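Local coordinates for protein beta-lactamase (Nostoc sp., PDB 6NHS) that probably hydrolyses the beta-lactam ring of penicillin-type antibiotics, as a class D serine beta-lactamase of the penicillin-binding-protein superfamily, at residues 40-45 with 225-230; 196-201 with 219-224. One frame throughout, in Å; residues are numbered along the deposited sequence.

Contact 1 of 2, residues 40-45 with 225-230; sequences YDRNNK and NNVYFF
Asn-226 reaches from the start of strand 226-236 into the turn that follows strand 35-41, and each part of its side chain finds a partner there. Asn-226 CB lies 3.7 Å from Asn-43 ND2. With chi1 at -155°, CG swings away from the backbone N toward the turn, and its amide stacks on that of Asn-43, the planes 16° apart. At the tip, Asn-226 ND2 donates to Asp-41 OD1 over 2.7 Å, arriving from above the carboxylate plane. OD1 of Asn-226 accepts from Asn-43 N at 3.0 Å and, from the opposite face of the amide, from Val-227 N. Asp-41 OD1 is gripped on its other face by Asn-44 N, an Asx motif, while its OD2 takes ND2 of Asn-44. These bonds fasten the turn between strands 35-41 and 46-50 onto the central antiparallel sheet of the beta-lactamase fold, where 35-41 and 226-236 are neighbours. Asn-43 ND2 donates to Asn-225 O, and its OD1 is held side-on by NE and NH1 of Arg-42. The Arg-42 guanidinium presents one face to Val-227 CG2, which lies 3.6 Å from Arg-42 NH2. Further along, Tyr-40 and Phe-229 form a hydrogen-bonded antiparallel pair, Tyr-40 N lying 2.7 Å from Phe-229 O. Their side chains point the same way, with Phe-229 CD2 at the edge of the Tyr-40 ring, 3.9 Å from Tyr-40 CD2, and both touch Ile-165 of helix 161-172.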
# COMPACT_ATOMS: atom_id res chain seq x y z
N TYR A 40 13.80 4.29 3.16
CA TYR A 40 14.16 5.68 3.41
C TYR A 40 14.23 5.93 4.91
O TYR A 40 13.22 5.79 5.62
CB TYR A 40 13.16 6.64 2.75
CG TYR A 40 13.48 8.09 3.01
CD1 TYR A 40 14.64 8.66 2.50
CD2 TYR A 40 12.63 8.89 3.75
CE1 TYR A 40 14.95 9.98 2.73
CE2 TYR A 40 12.92 10.23 3.98
CZ TYR A 40 14.09 10.76 3.46
OH TYR A 40 14.40 12.08 3.68
N ASP A 41 15.42 6.30 5.38
CA ASP A 41 15.68 6.64 6.77
C ASP A 41 15.30 8.11 6.97
O ASP A 41 15.97 9.00 6.45
CB ASP A 41 17.15 6.37 7.08
CG ASP A 41 17.57 6.75 8.50
OD1 ASP A 41 16.96 7.63 9.15
OD2 ASP A 41 18.56 6.15 8.97
N ARG A 42 14.24 8.36 7.74
CA ARG A 42 13.72 9.72 7.85
C ARG A 42 14.70 10.64 8.57
O ARG A 42 15.00 11.74 8.09
CB ARG A 42 12.38 9.73 8.57
CG ARG A 42 11.77 11.12 8.62
CD ARG A 42 10.72 11.25 9.70
NE ARG A 42 11.30 11.14 11.03
CZ ARG A 42 10.58 11.11 12.15
NH1 ARG A 42 11.18 11.00 13.33
NH2 ARG A 42 9.25 11.17 12.08
N ASN A 43 15.20 10.21 9.74
CA ASN A 43 16.05 11.07 10.55
C ASN A 43 17.34 11.43 9.81
O ASN A 43 17.84 12.56 9.94
CB ASN A 43 16.38 10.38 11.87
CG ASN A 43 15.19 10.33 12.83
OD1 ASN A 43 14.09 10.77 12.49
ND2 ASN A 43 15.41 9.79 14.02
N ASN A 44 17.90 10.49 9.05
CA ASN A 44 19.16 10.71 8.36
C ASN A 44 18.99 11.09 6.90
O ASN A 44 19.99 11.37 6.23
CB ASN A 44 20.04 9.47 8.48
CG ASN A 44 20.40 9.16 9.92
OD1 ASN A 44 20.84 10.03 10.66
ND2 ASN A 44 20.17 7.91 10.33
N LYS A 45 17.76 11.12 6.39
CA LYS A 45 17.46 11.46 5.00
C LYS A 45 18.33 10.65 4.04
O LYS A 45 18.94 11.18 3.11
CB LYS A 45 17.63 12.97 4.77
CG LYS A 45 16.78 13.81 5.71
CD LYS A 45 16.69 15.26 5.29
CE LYS A 45 15.45 15.90 5.92
NZ LYS A 45 15.35 17.36 5.67
N ASN A 225 13.28 5.60 17.71
CA ASN A 225 12.95 7.02 17.54
C ASN A 225 13.18 7.49 16.11
O ASN A 225 13.47 8.67 15.87
CB ASN A 225 13.73 7.89 18.53
CG ASN A 225 13.14 7.87 19.92
OD1 ASN A 225 11.92 7.78 20.09
ND2 ASN A 225 13.99 7.95 20.93
N ASN A 226 13.05 6.58 15.15
CA ASN A 226 13.22 6.88 13.74
C ASN A 226 12.05 6.26 12.98
O ASN A 226 11.27 5.47 13.53
CB ASN A 226 14.55 6.33 13.21
CG ASN A 226 15.07 7.08 11.99
OD1 ASN A 226 14.35 7.85 11.37
ND2 ASN A 226 16.33 6.85 11.65
N VAL A 227 11.90 6.64 11.72
CA VAL A 227 10.89 6.06 10.84
C VAL A 227 11.59 5.61 9.57
O VAL A 227 12.31 6.39 8.94
CB VAL A 227 9.76 7.05 10.51
CG1 VAL A 227 8.75 6.41 9.56
CG2 VAL A 227 9.08 7.54 11.78
N TYR A 228 11.39 4.35 9.20
CA TYR A 228 11.97 3.78 7.99
C TYR A 228 10.84 3.45 7.03
O TYR A 228 10.11 2.47 7.23
CB TYR A 228 12.81 2.54 8.33
CG TYR A 228 13.85 2.82 9.38
CD1 TYR A 228 13.57 2.65 10.74
CD2 TYR A 228 15.12 3.26 9.03
CE1 TYR A 228 14.52 2.91 11.70
CE2 TYR A 228 16.08 3.52 9.99
CZ TYR A 228 15.78 3.34 11.33
OH TYR A 228 16.73 3.60 12.29
N PHE A 229 10.68 4.28 6.01
CA PHE A 229 9.70 4.02 4.96
C PHE A 229 10.26 2.99 4.00
O PHE A 229 11.45 2.99 3.69
CB PHE A 229 9.37 5.32 4.22
CG PHE A 229 8.82 6.40 5.11
CD1 PHE A 229 7.45 6.49 5.35
CD2 PHE A 229 9.66 7.31 5.73
CE1 PHE A 229 6.93 7.48 6.19
CE2 PHE A 229 9.16 8.30 6.57
CZ PHE A 229 7.79 8.38 6.80
N PHE A 230 9.39 2.09 3.53
CA PHE A 230 9.84 1.03 2.63
C PHE A 230 8.82 0.78 1.53
O PHE A 230 7.61 1.00 1.71
CB PHE A 230 10.12 -0.28 3.38
CG PHE A 230 8.91 -0.85 4.09
CD1 PHE A 230 8.01 -1.66 3.42
CD2 PHE A 230 8.69 -0.58 5.43
CE1 PHE A 230 6.91 -2.19 4.07
CE2 PHE A 230 7.58 -1.11 6.09
CZ PHE A 230 6.69 -1.91 5.41

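Contact 2 of 2, residues 196-201 with 219-224; sequences PNYVLR and GYLEQN
Arg-201 and Glu-222 form a salt bridge across two adjacent strands, Arg-201 NH1 lying 2.6 Å from Glu-222 OE1. The carboxylate oxygen sits at the edge of the guanidinium, in its plane, whereas NH1 approaches OE1 from above the carboxylate, the two planes 79° apart. The strands, 198-207 and 213-223, make a beta hairpin in the antiparallel sheet, and the first carries Lys-203, consistent with the K(T/S)G-type motif of serine beta-lactamases. Water 2 fastens the same NH1 to the backbone, accepting from it and donating to Val-199 O and Tyr-220 O. Backbone bonds run both ways in the pairs Val-199 with Glu-222 and Arg-201 with Tyr-220; Glu-222 N to Val-199 O is almost straight at 174°. The guanidinium has a further partner outside the hairpin, NE donating to Gln-187 O. The Arg-201 chain, extended from CG to NE, brings Arg-201 CD to 3.3 Å from Tyr-220 OH, and Val-199 CG1 lies over one guanidinium face. On the other side of the sheet Leu-221 CD1 touches Tyr-198 CB at 3.7 Å and Leu-200 CB at 4.1 Å. Tyr-198 and Gln-223 lie alongside, pointing the same way, their polar ends bonded to Glu-193 and Leu-259. Near the strand ends, water 1 donates to Asn-197 O and accepts from Asn-224 N at 2.9 Å.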
# COMPACT_ATOMS: atom_id res chain seq x y z
N PRO A 196 7.10 -4.35 21.81
CA PRO A 196 7.57 -3.19 22.58
C PRO A 196 8.66 -2.39 21.87
O PRO A 196 8.85 -1.21 22.20
CB PRO A 196 8.10 -3.81 23.88
CG PRO A 196 7.29 -5.04 24.04
CD PRO A 196 7.06 -5.57 22.64
N ASN A 197 9.38 -2.99 20.92
CA ASN A 197 10.52 -2.34 20.27
C ASN A 197 10.18 -1.64 18.96
O ASN A 197 10.94 -0.74 18.55
CB ASN A 197 11.62 -3.37 20.01
CG ASN A 197 12.04 -4.11 21.25
OD1 ASN A 197 11.97 -5.34 21.31
ND2 ASN A 197 12.45 -3.37 22.27
N TYR A 198 9.10 -2.01 18.28
CA TYR A 198 8.83 -1.41 16.98
C TYR A 198 7.35 -1.52 16.64
O TYR A 198 6.63 -2.38 17.15
CB TYR A 198 9.68 -2.07 15.88
CG TYR A 198 9.40 -3.54 15.64
CD1 TYR A 198 8.36 -3.95 14.81
CD2 TYR A 198 10.19 -4.53 16.22
CE1 TYR A 198 8.10 -5.29 14.59
CE2 TYR A 198 9.94 -5.88 15.99
CZ TYR A 198 8.90 -6.25 15.17
OH TYR A 198 8.63 -7.58 14.94
N VAL A 199 6.91 -0.65 15.73
CA VAL A 199 5.59 -0.71 15.13
C VAL A 199 5.78 -0.78 13.62
O VAL A 199 6.32 0.16 13.01
CB VAL A 199 4.71 0.48 15.52
CG1 VAL A 199 3.33 0.37 14.86
CG2 VAL A 199 4.58 0.59 17.03
N LEU A 200 5.35 -1.88 13.01
CA LEU A 200 5.45 -2.06 11.57
C LEU A 200 4.07 -1.85 10.95
O LEU A 200 3.12 -2.57 11.28
CB LEU A 200 5.98 -3.45 11.23
CG LEU A 200 6.09 -3.85 9.76
CD1 LEU A 200 7.03 -2.90 9.02
CD2 LEU A 200 6.57 -5.30 9.62
N ARG A 201 3.96 -0.85 10.08
CA ARG A 201 2.73 -0.55 9.36
C ARG A 201 2.95 -0.80 7.87
O ARG A 201 4.04 -0.54 7.35
CB ARG A 201 2.30 0.91 9.57
CG ARG A 201 1.94 1.26 11.01
CD ARG A 201 1.49 2.71 11.12
NE ARG A 201 0.93 3.04 12.43
CZ ARG A 201 1.66 3.36 13.49
NH1 ARG A 201 2.98 3.38 13.40
NH2 ARG A 201 1.08 3.67 14.64
N GLY A 219 5.01 0.56 3.20
CA GLY A 219 4.62 1.01 4.54
C GLY A 219 5.78 1.71 5.22
O GLY A 219 6.64 2.29 4.56
N TYR A 220 5.78 1.65 6.55
CA TYR A 220 6.89 2.23 7.29
C TYR A 220 7.01 1.59 8.66
O TYR A 220 6.03 1.12 9.25
CB TYR A 220 6.77 3.76 7.40
CG TYR A 220 5.54 4.28 8.12
CD1 TYR A 220 5.54 4.47 9.50
CD2 TYR A 220 4.39 4.63 7.41
CE1 TYR A 220 4.43 4.97 10.15
CE2 TYR A 220 3.27 5.13 8.06
CZ TYR A 220 3.30 5.30 9.43
OH TYR A 220 2.20 5.81 10.09
N LEU A 221 8.24 1.60 9.16
CA LEU A 221 8.60 1.00 10.43
C LEU A 221 9.00 2.11 11.40
O LEU A 221 9.85 2.95 11.06
CB LEU A 221 9.75 0.01 10.25
CG LEU A 221 10.40 -0.56 11.50
CD1 LEU A 221 9.44 -1.52 12.21
CD2 LEU A 221 11.72 -1.24 11.12
N GLU A 222 8.39 2.12 12.58
CA GLU A 222 8.79 3.01 13.66
C GLU A 222 9.64 2.23 14.65
O GLU A 222 9.15 1.28 15.27
CB GLU A 222 7.57 3.62 14.35
CG GLU A 222 6.81 4.62 13.48
CD GLU A 222 5.49 5.04 14.11
OE1 GLU A 222 4.94 4.25 14.91
OE2 GLU A 222 5.00 6.15 13.80
N GLN A 223 10.90 2.63 14.78
CA GLN A 223 11.83 1.95 15.67
C GLN A 223 12.98 2.89 15.99
O GLN A 223 13.39 3.68 15.13
CB GLN A 223 12.35 0.65 15.04
CG GLN A 223 13.19 -0.22 15.98
CD GLN A 223 13.38 -1.63 15.44
OE1 GLN A 223 13.02 -1.93 14.31
NE2 GLN A 223 13.94 -2.50 16.27
N ASN A 224 13.48 2.82 17.22
CA ASN A 224 14.65 3.58 17.66
C ASN A 224 14.48 5.08 17.41
O ASN A 224 15.40 5.77 16.96
CB ASN A 224 15.92 3.07 16.97
CG ASN A 224 16.17 1.59 17.22
OD1 ASN A 224 15.81 1.07 18.28
ND2 ASN A 224 16.78 0.92 16.26
O HOH W 1 12.61 1.08 19.34
O HOH W 2 4.91 2.20 11.69

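The contacts lie side by side in one six-stranded antiparallel sheet, their centres about 10 Å apart. Contact 1 ties strand 226-236 to 35-41; contact 2 ties 213-223 to 198-207. Strands 213-223 and 226-236, successive in the chain, are neighbours as well, with Tyr-228 N bonded to Leu-221 O and Phe-230 N to Gly-219 O. Both contacts are partly buried, mixing covered strand residues with exposed turn residues. Contact 1 relies on an amide and carboxylate network at a turn, contact 2 on a charged pair, waters and paired strands. Buried aromatic rings bridge them: Tyr-220 meets Phe-229, while Phe-230 packs against Leu-200.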